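Local coordinates for protein iron transport multicopper oxidase FET3 (Saccharomyces cerevisiae, PDB 1ZPU) that oxidizes ferrous to ferric iron at the expense of dioxygen, using four bound copper ions, for high-affinity iron uptake, and also oxidizes cuprous ions, at residues D185-L190 / L239-N244; V99-Y104 / L189-N194; L353-Q358 / G483-H488; F401-R406 / D437-R442. One frame throughout, in Å; residues are numbered along the deposited sequence.

Interaction 1. Residues D185-L190 / L239-N244; sequences DTTYLL and LVHTKN
Tyr188 and Val240 illustrate how two neighbouring antiparallel strands of a cupredoxin-like domain are zipped together. As a hydrogen-bonded pair they exchange two backbone bonds: Tyr188 N meets Val240 O at 2.8 Å, and Val240 N answers to Tyr188 O. Thr242 N carries the backbone bonding on to Thr186 O, and beyond the strand ends Asp185 N reaches Lys243 O.

Side-chain hydrogen bonds add to these where the strands run out. Thr242 OG1, placed between its own backbone N and carbonyl carbon (chi1 63°), accepts Thr186 N at 2.8 Å and is also bonded to Gln183 O. With an alanine here, Thr186 N and Gln183 O would probably lose their common partner, and the loop leading into the strand would be held less firmly. On the face of Thr187 and Leu239, the His241 ring is held at both nitrogens: ND1 lies 2.7 Å from Thr187 OG1, while NE2 donates to Asp185 OD1 over 2.9 Å, on the anti side of a carboxylate standing almost perpendicular to the ring.

Apolar contacts are fewer. Thr187 CG2 touches Leu239 CD2 at 3.6 Å, and on the other face Leu190 CD1 meets Val240 CG2 at 4.0 Å.

With both nitrogens engaged, the imidazole is probably restricted in rotation, although the NE2 bond is bent (133° at the hydrogen), and the nearby carboxylate would be expected to stabilise a positive charge on it.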
loop_
_atom_site.group_PDB
_atom_site.type_symbol
_atom_site.label_atom_id
_atom_site.label_comp_id
_atom_site.label_asym_id
_atom_site.label_seq_id
_atom_site.Cartn_x
_atom_site.Cartn_y
_atom_site.Cartn_z
ATOM N N ASP A 185 28.691 7.388 -17.868
ATOM C CA ASP A 185 28.012 7.101 -19.137
ATOM C C ASP A 185 27.278 5.759 -19.114
ATOM O O ASP A 185 27.511 4.882 -19.936
ATOM C CB ASP A 185 29.006 7.162 -20.313
ATOM C CG ASP A 185 28.327 6.983 -21.665
ATOM O OD1 ASP A 185 27.224 7.548 -21.851
ATOM O OD2 ASP A 185 28.881 6.271 -22.537
ATOM N N THR A 186 26.392 5.602 -18.148
ATOM C CA THR A 186 25.667 4.351 -17.978
ATOM C C THR A 186 24.203 4.649 -17.678
ATOM O O THR A 186 23.883 5.575 -16.934
ATOM C CB THR A 186 26.315 3.467 -16.882
ATOM O OG1 THR A 186 27.686 3.221 -17.218
ATOM C CG2 THR A 186 25.602 2.143 -16.746
ATOM N N THR A 187 23.318 3.885 -18.299
ATOM C CA THR A 187 21.900 4.007 -18.035
ATOM C C THR A 187 21.520 2.999 -16.961
ATOM O O THR A 187 21.684 1.788 -17.145
ATOM C CB THR A 187 21.051 3.757 -19.300
ATOM O OG1 THR A 187 21.326 4.769 -20.277
ATOM C CG2 THR A 187 19.559 3.775 -18.968
ATOM N N TYR A 188 21.017 3.505 -15.837
ATOM C CA TYR A 188 20.561 2.665 -14.733
ATOM C C TYR A 188 19.052 2.617 -14.693
ATOM O O TYR A 188 18.388 3.650 -14.830
ATOM C CB TYR A 188 21.079 3.198 -13.403
ATOM C CG TYR A 188 22.540 2.941 -13.180
ATOM C CD1 TYR A 188 23.510 3.789 -13.725
ATOM C CD2 TYR A 188 22.966 1.846 -12.428
ATOM C CE1 TYR A 188 24.875 3.545 -13.514
ATOM C CE2 TYR A 188 24.317 1.592 -12.218
ATOM C CZ TYR A 188 25.263 2.442 -12.758
ATOM O OH TYR A 188 26.597 2.196 -12.549
ATOM N N LEU A 189 18.505 1.419 -14.519
ATOM C CA LEU A 189 17.092 1.286 -14.169
ATOM C C LEU A 189 16.971 1.352 -12.637
ATOM O O LEU A 189 17.453 0.478 -11.908
ATOM C CB LEU A 189 16.491 -0.001 -14.737
ATOM C CG LEU A 189 14.968 -0.147 -14.639
ATOM C CD1 LEU A 189 14.272 0.656 -15.711
ATOM C CD2 LEU A 189 14.542 -1.596 -14.722
ATOM N N LEU A 190 16.348 2.419 -12.162
ATOM C CA LEU A 190 16.266 2.680 -10.750
ATOM C C LEU A 190 14.816 2.507 -10.304
ATOM O O LEU A 190 13.939 3.273 -10.714
ATOM C CB LEU A 190 16.772 4.105 -10.496
ATOM C CG LEU A 190 17.238 4.543 -9.111
ATOM C CD1 LEU A 190 17.754 5.958 -9.181
ATOM C CD2 LEU A 190 16.118 4.469 -8.126
ATOM N N LEU A 239 14.509 5.645 -15.324
ATOM C CA LEU A 239 15.794 5.561 -15.995
ATOM C C LEU A 239 16.640 6.764 -15.589
ATOM O O LEU A 239 16.136 7.887 -15.542
ATOM C CB LEU A 239 15.598 5.564 -17.520
ATOM C CG LEU A 239 15.032 4.353 -18.270
ATOM C CD1 LEU A 239 14.591 4.763 -19.654
ATOM C CD2 LEU A 239 16.045 3.233 -18.368
ATOM N N VAL A 240 17.917 6.520 -15.297
ATOM C CA VAL A 240 18.868 7.574 -14.960
ATOM C C VAL A 240 20.141 7.329 -15.749
ATOM O O VAL A 240 20.724 6.245 -15.663
ATOM C CB VAL A 240 19.188 7.595 -13.445
ATOM C CG1 VAL A 240 20.353 8.513 -13.146
ATOM C CG2 VAL A 240 17.969 8.039 -12.648
ATOM N N HIS A 241 20.560 8.320 -16.531
ATOM C CA HIS A 241 21.790 8.187 -17.290
ATOM C C HIS A 241 22.887 9.041 -16.664
ATOM O O HIS A 241 22.722 10.256 -16.478
ATOM C CB HIS A 241 21.582 8.519 -18.776
ATOM C CG HIS A 241 22.737 8.118 -19.657
ATOM N ND1 HIS A 241 23.076 6.801 -19.898
ATOM C CD2 HIS A 241 23.617 8.864 -20.367
ATOM C CE1 HIS A 241 24.121 6.753 -20.706
ATOM N NE2 HIS A 241 24.465 7.991 -21.012
ATOM N N THR A 242 24.001 8.385 -16.347
ATOM C CA THR A 242 25.113 9.009 -15.643
ATOM C C THR A 242 26.001 9.831 -16.584
ATOM O O THR A 242 26.038 9.582 -17.789
ATOM C CB THR A 242 25.943 7.949 -14.868
ATOM O OG1 THR A 242 26.529 7.024 -15.785
ATOM C CG2 THR A 242 25.055 7.174 -13.887
ATOM N N LYS A 243 26.707 10.803 -16.005
ATOM C CA LYS A 243 27.544 11.750 -16.724
ATOM C C LYS A 243 28.874 11.142 -17.148
ATOM O O LYS A 243 29.231 10.061 -16.696
ATOM C CB LYS A 243 27.809 12.963 -15.831
ATOM C CG LYS A 243 26.584 13.459 -15.110
ATOM C CD LYS A 243 26.587 14.960 -14.869
ATOM C CE LYS A 243 25.183 15.392 -14.423
ATOM N NZ LYS A 243 24.881 16.861 -14.550
ATOM N N ASN A 244 29.607 11.851 -18.010
ATOM C CA ASN A 244 30.903 11.380 -18.486
ATOM C C ASN A 244 32.052 11.608 -17.509
ATOM O O ASN A 244 33.062 10.904 -17.566
ATOM C CB ASN A 244 31.219 11.949 -19.870
ATOM C CG ASN A 244 30.378 11.306 -20.958
ATOM O OD1 ASN A 244 29.573 10.415 -20.676
ATOM N ND2 ASN A 244 30.551 11.755 -22.203
#

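Interaction 2. Residues V99-Y104 / L189-N194; sequences VGTYWY and LLRIVN
Thr101 meets Arg191 and Val193 with different branches of its side chain. Its methyl CG2 packs against Val193 CG2 at 3.8 Å, while OG1 lies at the edge of the Arg191 guanidinium and accepts a weak hydrogen bond from NH1 over 3.4 Å. Further along, Val193 turns its other methyl, CG1, over one face of the Trp103 indole, near the rim and 4.3 Å from CD1.

A second shell fixes these groups. The stronger partner of Thr101 OG1 is the hydroxyl of Thr237, and Arg191 is anchored through NH2 by a salt bridge to Glu134; its chain, extended from CG to NE, carries the guanidinium alongside Thr101, with Leu189 CD2 over one face. Trp103 in turn stacks on His62 and meets the ring of His105, both ligands of a type 3 copper, so the valine packs against a residue that backs the metal site.

The two strands belong to different sheets, one in each of the first two plastocyanin-like domains. Segments 100-104 and 189-194 run at 34°, their axes approaching to 8.6 Å, with no backbone hydrogen bond between them; side chains make most of the contact. Strand 117-123 flanks 100-105 on one side, and strands 133-142 and 235-241 enclose 187-194 within its sheet.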
loop_
_atom_site.group_PDB
_atom_site.type_symbol
_atom_site.label_atom_id
_atom_site.label_comp_id
_atom_site.label_asym_id
_atom_site.label_seq_id
_atom_site.Cartn_x
_atom_site.Cartn_y
_atom_site.Cartn_z
ATOM N N VAL A 99 3.680 -7.825 -13.969
ATOM C CA VAL A 99 5.060 -7.613 -14.348
ATOM C C VAL A 99 5.546 -6.337 -13.669
ATOM O O VAL A 99 4.771 -5.401 -13.471
ATOM C CB VAL A 99 5.188 -7.524 -15.881
ATOM C CG1 VAL A 99 6.357 -6.631 -16.310
ATOM C CG2 VAL A 99 5.374 -8.892 -16.441
ATOM N N GLY A 100 6.818 -6.304 -13.286
ATOM C CA GLY A 100 7.418 -5.063 -12.831
ATOM C C GLY A 100 7.739 -5.017 -11.361
ATOM O O GLY A 100 8.139 -6.025 -10.769
ATOM N N THR A 101 7.563 -3.837 -10.772
ATOM C CA THR A 101 8.029 -3.588 -9.411
ATOM C C THR A 101 6.918 -3.683 -8.376
ATOM O O THR A 101 5.942 -2.933 -8.429
ATOM C CB THR A 101 8.761 -2.228 -9.316
ATOM O OG1 THR A 101 9.675 -2.109 -10.425
ATOM C CG2 THR A 101 9.526 -2.121 -7.990
ATOM N N TYR A 102 7.067 -4.628 -7.447
ATOM C CA TYR A 102 6.102 -4.778 -6.359
ATOM C C TYR A 102 6.832 -4.905 -5.037
ATOM O O TYR A 102 8.052 -4.862 -4.990
ATOM C CB TYR A 102 5.176 -5.984 -6.606
ATOM C CG TYR A 102 4.481 -5.904 -7.936
ATOM C CD1 TYR A 102 5.141 -6.263 -9.106
ATOM C CD2 TYR A 102 3.188 -5.432 -8.031
ATOM C CE1 TYR A 102 4.536 -6.166 -10.318
ATOM C CE2 TYR A 102 2.561 -5.332 -9.250
ATOM C CZ TYR A 102 3.245 -5.695 -10.392
ATOM O OH TYR A 102 2.636 -5.597 -11.616
ATOM N N TRP A 103 6.076 -5.038 -3.959
ATOM C CA TRP A 103 6.647 -5.332 -2.658
ATOM C C TRP A 103 5.697 -6.155 -1.799
ATOM O O TRP A 103 4.507 -6.307 -2.104
ATOM C CB TRP A 103 7.071 -4.058 -1.921
ATOM C CG TRP A 103 5.972 -3.062 -1.602
ATOM C CD1 TRP A 103 5.157 -2.442 -2.492
ATOM C CD2 TRP A 103 5.632 -2.529 -0.313
ATOM N NE1 TRP A 103 4.306 -1.592 -1.846
ATOM C CE2 TRP A 103 4.575 -1.621 -0.505
ATOM C CE3 TRP A 103 6.109 -2.741 0.983
ATOM C CZ2 TRP A 103 3.981 -0.924 0.546
ATOM C CZ3 TRP A 103 5.524 -2.045 2.031
ATOM C CH2 TRP A 103 4.471 -1.148 1.808
ATOM N N TYR A 104 6.243 -6.707 -0.727
ATOM C CA TYR A 104 5.450 -7.451 0.209
ATOM C C TYR A 104 5.606 -6.849 1.593
ATOM O O TYR A 104 6.679 -6.372 1.957
ATOM C CB TYR A 104 5.884 -8.910 0.191
ATOM C CG TYR A 104 7.241 -9.187 0.782
ATOM C CD1 TYR A 104 7.378 -9.487 2.131
ATOM C CD2 TYR A 104 8.386 -9.188 -0.015
ATOM C CE1 TYR A 104 8.616 -9.764 2.677
ATOM C CE2 TYR A 104 9.642 -9.464 0.526
ATOM C CZ TYR A 104 9.747 -9.753 1.876
ATOM O OH TYR A 104 10.975 -10.044 2.435
ATOM N N LEU A 189 18.505 1.419 -14.519
ATOM C CA LEU A 189 17.092 1.286 -14.169
ATOM C C LEU A 189 16.971 1.352 -12.637
ATOM O O LEU A 189 17.453 0.478 -11.908
ATOM C CB LEU A 189 16.491 -0.001 -14.737
ATOM C CG LEU A 189 14.968 -0.147 -14.639
ATOM C CD1 LEU A 189 14.272 0.656 -15.711
ATOM C CD2 LEU A 189 14.542 -1.596 -14.722
ATOM N N LEU A 190 16.348 2.419 -12.162
ATOM C CA LEU A 190 16.266 2.680 -10.750
ATOM C C LEU A 190 14.816 2.507 -10.304
ATOM O O LEU A 190 13.939 3.273 -10.714
ATOM C CB LEU A 190 16.772 4.105 -10.496
ATOM C CG LEU A 190 17.238 4.543 -9.111
ATOM C CD1 LEU A 190 17.754 5.958 -9.181
ATOM C CD2 LEU A 190 16.118 4.469 -8.126
ATOM N N ARG A 191 14.572 1.494 -9.475
ATOM C CA ARG A 191 13.242 1.258 -8.909
ATOM C C ARG A 191 13.103 1.981 -7.590
ATOM O O ARG A 191 13.698 1.584 -6.592
ATOM C CB ARG A 191 12.995 -0.232 -8.672
ATOM C CG ARG A 191 13.222 -1.135 -9.851
ATOM C CD ARG A 191 13.363 -2.553 -9.363
ATOM N NE ARG A 191 14.150 -3.359 -10.282
ATOM C CZ ARG A 191 13.623 -4.012 -11.312
ATOM N NH1 ARG A 191 12.300 -3.970 -11.528
ATOM N NH2 ARG A 191 14.410 -4.716 -12.122
ATOM N N ILE A 192 12.310 3.038 -7.574
ATOM C CA ILE A 192 12.121 3.797 -6.343
ATOM C C ILE A 192 10.815 3.367 -5.707
ATOM O O ILE A 192 9.759 3.547 -6.304
ATOM C CB ILE A 192 12.145 5.330 -6.585
ATOM C CG1 ILE A 192 13.324 5.695 -7.463
ATOM C CG2 ILE A 192 12.324 6.083 -5.292
ATOM C CD1 ILE A 192 13.109 6.953 -8.286
ATOM N N VAL A 193 10.892 2.787 -4.508
ATOM C CA VAL A 193 9.705 2.291 -3.817
ATOM C C VAL A 193 9.554 2.978 -2.479
ATOM O O VAL A 193 10.498 2.987 -1.677
ATOM C CB VAL A 193 9.789 0.767 -3.554
ATOM C CG1 VAL A 193 8.496 0.262 -2.949
ATOM C CG2 VAL A 193 10.112 -0.008 -4.835
ATOM N N ASN A 194 8.383 3.548 -2.215
ATOM C CA ASN A 194 8.125 4.018 -0.858
ATOM C C ASN A 194 7.480 2.940 0.038
ATOM O O ASN A 194 6.263 2.735 0.007
ATOM C CB ASN A 194 7.339 5.320 -0.848
ATOM C CG ASN A 194 7.221 5.878 0.531
ATOM O OD1 ASN A 194 7.487 5.161 1.513
ATOM N ND2 ASN A 194 6.834 7.142 0.641
#

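Interaction 3. Residues L353-Q358 / G483-H488; sequences LSSGDQ and GIQDAH
A short helix docked against a surface segment is the motif here: helix 481-486, which follows the last strand of the third cupredoxin-like domain, lays Ile484 and Gln485 against segment 353-358, which follows helix 348-352. The contact is small and lies near the protein surface, and it has an apolar part and a polar part.

The apolar part is chiefly a meeting of methyl groups. Leu353 CD2 touches Ile484 CG2 at 3.9 Å, the two side chains crossing at about a right angle. Ile484 also packs on Leu349 and Val352 of helix 348-352, which places the contact at the junction of the two helices.

The polar part belongs to Gln485. Beyond CG its chain is extended (chi2 168°), and this reach takes the amide across to segment 353-358, where NE2 serves two backbone carbonyls, Gly356 O and Val352 O. The same nitrogen thus ties Val352, in helix 348-352, to Gly356. A leucine in place of Gln485 would probably leave both carbonyls without this donor and let the backbone at Gly356 drift from helix 481-486.

The bond to Gly356 O is fairly straight, 2.6 Å from Gln485 NE2 with 163° at the hydrogen, and NE2 arrives in the carbonyl plane, on a lone pair of the oxygen.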
loop_
_atom_site.group_PDB
_atom_site.type_symbol
_atom_site.label_atom_id
_atom_site.label_comp_id
_atom_site.label_asym_id
_atom_site.label_seq_id
_atom_site.Cartn_x
_atom_site.Cartn_y
_atom_site.Cartn_z
ATOM N N LEU A 353 -17.225 -18.755 0.764
ATOM C CA LEU A 353 -16.963 -20.151 0.438
ATOM C C LEU A 353 -17.840 -21.153 1.189
ATOM O O LEU A 353 -17.718 -22.362 0.975
ATOM C CB LEU A 353 -15.486 -20.484 0.629
ATOM C CG LEU A 353 -14.575 -19.824 -0.405
ATOM C CD1 LEU A 353 -13.113 -20.093 -0.082
ATOM C CD2 LEU A 353 -14.908 -20.265 -1.827
ATOM N N SER A 354 -18.728 -20.671 2.056
ATOM C CA SER A 354 -19.620 -21.582 2.785
ATOM C C SER A 354 -21.052 -21.072 2.940
ATOM O O SER A 354 -21.820 -21.613 3.730
ATOM C CB SER A 354 -19.028 -21.952 4.150
ATOM O OG SER A 354 -18.754 -20.790 4.908
ATOM N N SER A 355 -21.402 -20.045 2.172
ATOM C CA SER A 355 -22.748 -19.476 2.171
ATOM C C SER A 355 -23.593 -20.022 1.025
ATOM O O SER A 355 -24.797 -19.768 0.960
ATOM C CB SER A 355 -22.680 -17.952 2.056
ATOM O OG SER A 355 -21.977 -17.551 0.888
ATOM N N GLY A 356 -22.952 -20.755 0.119
ATOM C CA GLY A 356 -23.625 -21.321 -1.045
ATOM C C GLY A 356 -24.250 -20.275 -1.948
ATOM O O GLY A 356 -23.566 -19.420 -2.498
ATOM N N ASP A 357 -25.565 -20.337 -2.085
ATOM C CA ASP A 357 -26.277 -19.466 -3.010
ATOM C C ASP A 357 -26.678 -18.122 -2.398
ATOM O O ASP A 357 -27.272 -17.280 -3.071
ATOM C CB ASP A 357 -27.474 -20.201 -3.619
ATOM C CG ASP A 357 -27.041 -21.322 -4.562
ATOM O OD1 ASP A 357 -27.834 -22.271 -4.784
ATOM O OD2 ASP A 357 -25.894 -21.253 -5.077
ATOM N N GLN A 358 -26.321 -17.915 -1.133
ATOM C CA GLN A 358 -26.655 -16.685 -0.419
ATOM C C GLN A 358 -25.504 -15.671 -0.460
ATOM O O GLN A 358 -25.552 -14.614 0.185
ATOM C CB GLN A 358 -27.002 -17.007 1.032
ATOM C CG GLN A 358 -28.307 -17.732 1.223
ATOM C CD GLN A 358 -28.997 -17.327 2.508
ATOM O OE1 GLN A 358 -29.152 -18.134 3.425
ATOM N NE2 GLN A 358 -29.408 -16.061 2.583
ATOM N N GLY A 483 -18.436 -16.456 -8.956
ATOM C CA GLY A 483 -17.191 -16.716 -9.684
ATOM C C GLY A 483 -16.123 -17.310 -8.782
ATOM O O GLY A 483 -15.385 -18.203 -9.193
ATOM N N ILE A 484 -16.055 -16.809 -7.549
ATOM C CA ILE A 484 -15.132 -17.319 -6.532
ATOM C C ILE A 484 -15.449 -18.779 -6.217
ATOM O O ILE A 484 -14.555 -19.620 -6.226
ATOM C CB ILE A 484 -15.160 -16.472 -5.229
ATOM C CG1 ILE A 484 -14.590 -15.082 -5.470
ATOM C CG2 ILE A 484 -14.384 -17.144 -4.108
ATOM C CD1 ILE A 484 -15.048 -14.082 -4.446
ATOM N N GLN A 485 -16.721 -19.075 -5.958
ATOM C CA GLN A 485 -17.138 -20.427 -5.586
ATOM C C GLN A 485 -16.892 -21.425 -6.710
ATOM O O GLN A 485 -16.516 -22.568 -6.458
ATOM C CB GLN A 485 -18.620 -20.462 -5.222
ATOM C CG GLN A 485 -18.987 -19.862 -3.882
ATOM C CD GLN A 485 -20.496 -19.670 -3.728
ATOM O OE1 GLN A 485 -21.232 -19.589 -4.713
ATOM N NE2 GLN A 485 -20.956 -19.586 -2.489
ATOM N N ASP A 486 -17.120 -20.988 -7.946
ATOM C CA ASP A 486 -17.064 -21.876 -9.104
ATOM C C ASP A 486 -15.647 -22.293 -9.471
ATOM O O ASP A 486 -15.448 -23.392 -9.983
ATOM C CB ASP A 486 -17.761 -21.241 -10.309
ATOM C CG ASP A 486 -19.279 -21.178 -10.146
ATOM O OD1 ASP A 486 -19.795 -21.508 -9.049
ATOM O OD2 ASP A 486 -19.965 -20.793 -11.119
ATOM N N ALA A 487 -14.673 -21.423 -9.213
ATOM C CA ALA A 487 -13.281 -21.750 -9.493
ATOM C C ALA A 487 -12.717 -22.698 -8.441
ATOM O O ALA A 487 -12.833 -22.458 -7.238
ATOM C CB ALA A 487 -12.437 -20.490 -9.593
ATOM N N HIS A 488 -12.112 -23.780 -8.913
ATOM C CA HIS A 488 -11.521 -24.796 -8.054
ATOM C C HIS A 488 -10.278 -24.271 -7.330
ATOM O O HIS A 488 -10.117 -24.489 -6.130
ATOM C CB HIS A 488 -11.181 -26.023 -8.898
ATOM C CG HIS A 488 -10.414 -27.077 -8.165
ATOM N ND1 HIS A 488 -9.081 -26.936 -7.835
ATOM C CD2 HIS A 488 -10.785 -28.305 -7.724
ATOM C CE1 HIS A 488 -8.668 -28.025 -7.210
ATOM N NE2 HIS A 488 -9.681 -28.872 -7.132
#

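Interaction 4. Residues F401-R406 / D437-R442; sequences FQTIQR and DTLYVR
Arg406 lies over Tyr440 and beside Arg442, and its side chain can be followed outward as a worked example of how a buried arginine is housed. Strands 401-406 and 438-441 lie in different sheets of the third plastocyanin-like domain, so the contact packs the two sheets of its beta sandwich together. CB leads toward strand 438-441, with CG anti to the backbone N (chi1 -178°). Arg406 CG passes 3.6 Å from Tyr440 O, and CD sits over one face of the Arg442 guanidinium. Bends at the next two torsions then turn the chain so that Arg406 NE donates to Tyr440 O, 3.0 Å away and nearly straight at 162°, with the oxygen close to the guanidinium plane. Arg406 CZ stands 3.6 Å from the centroid of the Tyr440 ring, a cation-pi stack with planes only 17° apart. NH2 lies above the ring near CE2, while Leu439 CD1, 3.5 Å from Arg406 NH2, covers the opposite face of the guanidinium.

Leu439 links this group to the rest of the contact. Its CD1 also meets Thr403 OG1, tip to tip, and Leu439 CB touches the edge of the Phe401 ring, 3.8 Å from Phe401 CZ.

Both guanidinium groups gather round Asp298, which pairs with NH1 of Arg406 and NH2 of Arg442; Asp299 takes Arg406 NH2. Ring and leucine hold the buried guanidinium between two faces, and these carboxylates probably offset its charge.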
loop_
_atom_site.group_PDB
_atom_site.type_symbol
_atom_site.label_atom_id
_atom_site.label_comp_id
_atom_site.label_asym_id
_atom_site.label_seq_id
_atom_site.Cartn_x
_atom_site.Cartn_y
_atom_site.Cartn_z
ATOM N N PHE A 401 -6.303 0.288 -11.232
ATOM C CA PHE A 401 -7.466 1.048 -11.689
ATOM C C PHE A 401 -7.113 2.183 -12.642
ATOM O O PHE A 401 -5.966 2.606 -12.712
ATOM C CB PHE A 401 -8.227 1.613 -10.494
ATOM C CG PHE A 401 -7.345 2.240 -9.475
ATOM C CD1 PHE A 401 -7.020 1.556 -8.317
ATOM C CD2 PHE A 401 -6.819 3.507 -9.679
ATOM C CE1 PHE A 401 -6.182 2.127 -7.364
ATOM C CE2 PHE A 401 -5.983 4.092 -8.739
ATOM C CZ PHE A 401 -5.664 3.404 -7.576
ATOM N N GLN A 402 -8.112 2.674 -13.364
ATOM C CA GLN A 402 -7.964 3.873 -14.194
ATOM C C GLN A 402 -8.250 5.112 -13.354
ATOM O O GLN A 402 -9.307 5.212 -12.729
ATOM C CB GLN A 402 -8.924 3.851 -15.396
ATOM C CG GLN A 402 -8.793 2.622 -16.278
ATOM C CD GLN A 402 -9.531 2.735 -17.607
ATOM O OE1 GLN A 402 -10.520 3.461 -17.730
ATOM N NE2 GLN A 402 -9.056 1.989 -18.615
ATOM N N THR A 403 -7.310 6.053 -13.340
ATOM C CA THR A 403 -7.499 7.318 -12.648
ATOM C C THR A 403 -8.082 8.316 -13.620
ATOM O O THR A 403 -7.379 8.808 -14.508
ATOM C CB THR A 403 -6.167 7.879 -12.136
ATOM O OG1 THR A 403 -5.498 6.892 -11.339
ATOM C CG2 THR A 403 -6.406 9.111 -11.291
ATOM N N ILE A 404 -9.361 8.624 -13.462
ATOM C CA ILE A 404 -10.043 9.495 -14.430
ATOM C C ILE A 404 -10.254 10.938 -13.940
ATOM O O ILE A 404 -10.398 11.858 -14.753
ATOM C CB ILE A 404 -11.358 8.877 -14.944
ATOM C CG1 ILE A 404 -12.401 8.829 -13.838
ATOM C CG2 ILE A 404 -11.107 7.478 -15.495
ATOM C CD1 ILE A 404 -13.786 8.701 -14.360
ATOM N N GLN A 405 -10.282 11.127 -12.621
ATOM C CA GLN A 405 -10.217 12.468 -12.013
ATOM C C GLN A 405 -9.508 12.437 -10.669
ATOM O O GLN A 405 -9.714 11.526 -9.869
ATOM C CB GLN A 405 -11.603 13.114 -11.844
ATOM C CG GLN A 405 -11.558 14.419 -11.028
ATOM C CD GLN A 405 -12.788 15.302 -11.181
ATOM O OE1 GLN A 405 -13.172 15.684 -12.293
ATOM N NE2 GLN A 405 -13.392 15.659 -10.054
ATOM N N ARG A 406 -8.663 13.437 -10.441
ATOM C CA ARG A 406 -8.053 13.662 -9.148
ATOM C C ARG A 406 -7.882 15.164 -8.943
ATOM O O ARG A 406 -6.881 15.752 -9.365
ATOM C CB ARG A 406 -6.705 12.959 -9.054
ATOM C CG ARG A 406 -6.066 13.151 -7.695
ATOM C CD ARG A 406 -4.644 13.583 -7.847
ATOM N NE ARG A 406 -3.782 12.513 -7.414
ATOM C CZ ARG A 406 -2.623 12.197 -7.969
ATOM N NH1 ARG A 406 -2.169 12.880 -9.014
ATOM N NH2 ARG A 406 -1.920 11.173 -7.462
ATOM N N ASP A 437 -2.093 1.184 -8.713
ATOM C CA ASP A 437 -2.792 0.533 -7.609
ATOM C C ASP A 437 -2.893 1.405 -6.362
ATOM O O ASP A 437 -3.597 1.070 -5.415
ATOM C CB ASP A 437 -2.210 -0.855 -7.301
ATOM C CG ASP A 437 -0.768 -0.802 -6.826
ATOM O OD1 ASP A 437 0.042 -1.564 -7.402
ATOM O OD2 ASP A 437 -0.450 -0.025 -5.883
ATOM N N THR A 438 -2.202 2.535 -6.370
ATOM C CA THR A 438 -2.179 3.392 -5.200
ATOM C C THR A 438 -2.156 4.837 -5.673
ATOM O O THR A 438 -1.338 5.209 -6.502
ATOM C CB THR A 438 -0.967 3.045 -4.296
ATOM O OG1 THR A 438 -0.947 1.624 -4.055
ATOM C CG2 THR A 438 -1.017 3.796 -2.970
ATOM N N LEU A 439 -3.075 5.630 -5.129
ATOM C CA LEU A 439 -3.362 6.974 -5.600
ATOM C C LEU A 439 -3.734 7.851 -4.420
ATOM O O LEU A 439 -4.491 7.428 -3.572
ATOM C CB LEU A 439 -4.534 6.931 -6.585
ATOM C CG LEU A 439 -5.029 8.237 -7.209
ATOM C CD1 LEU A 439 -4.192 8.626 -8.436
ATOM C CD2 LEU A 439 -6.513 8.144 -7.556
ATOM N N TYR A 440 -3.209 9.072 -4.374
ATOM C CA TYR A 440 -3.547 10.008 -3.312
ATOM C C TYR A 440 -4.680 10.975 -3.692
ATOM O O TYR A 440 -4.747 11.443 -4.828
ATOM C CB TYR A 440 -2.303 10.791 -2.842
ATOM C CG TYR A 440 -1.675 11.773 -3.834
ATOM C CD1 TYR A 440 -2.226 13.034 -4.042
ATOM C CD2 TYR A 440 -0.514 11.454 -4.523
ATOM C CE1 TYR A 440 -1.654 13.941 -4.934
ATOM C CE2 TYR A 440 0.073 12.343 -5.394
ATOM C CZ TYR A 440 -0.502 13.591 -5.606
ATOM O OH TYR A 440 0.068 14.502 -6.479
ATOM N N VAL A 441 -5.571 11.250 -2.736
ATOM C CA VAL A 441 -6.415 12.442 -2.779
ATOM C C VAL A 441 -5.666 13.588 -2.150
ATOM O O VAL A 441 -4.973 13.408 -1.136
ATOM C CB VAL A 441 -7.676 12.358 -1.910
ATOM C CG1 VAL A 441 -8.927 12.527 -2.749
ATOM C CG2 VAL A 441 -7.681 11.124 -1.020
ATOM N N ARG A 442 -5.846 14.774 -2.719
ATOM C CA ARG A 442 -5.280 15.972 -2.146
ATOM C C ARG A 442 -6.155 16.444 -0.983
ATOM O O ARG A 442 -7.309 16.018 -0.858
ATOM C CB ARG A 442 -5.092 17.043 -3.228
ATOM C CG ARG A 442 -3.958 16.702 -4.190
ATOM C CD ARG A 442 -3.829 17.692 -5.328
ATOM N NE ARG A 442 -2.785 17.288 -6.271
ATOM C CZ ARG A 442 -2.999 16.859 -7.516
ATOM N NH1 ARG A 442 -4.228 16.774 -8.007
ATOM N NH2 ARG A 442 -1.969 16.512 -8.276
#

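In the fold
Interactions 1 and 2 share strand 187-194: its first half is bonded to strand 235-241 within the second domain, and its second half packs on the first domain, with centres about 17 Å apart. Interaction 4, in the third domain, lies about 19 Å from interaction 2 between centres but about 5 Å at the nearest atoms. Both approach the copper cluster: the side chain of Trp103 is about 4 Å, and that of Asp437 about 6 Å, from a bound copper ion, with His62 as their shared neighbour. Arg235 also spans them, bonding Thr101 O and Asp437. Interaction 3 lies on the periphery, its centre about 51 Å from that of interaction 1, and encloses interaction 4 in sequence.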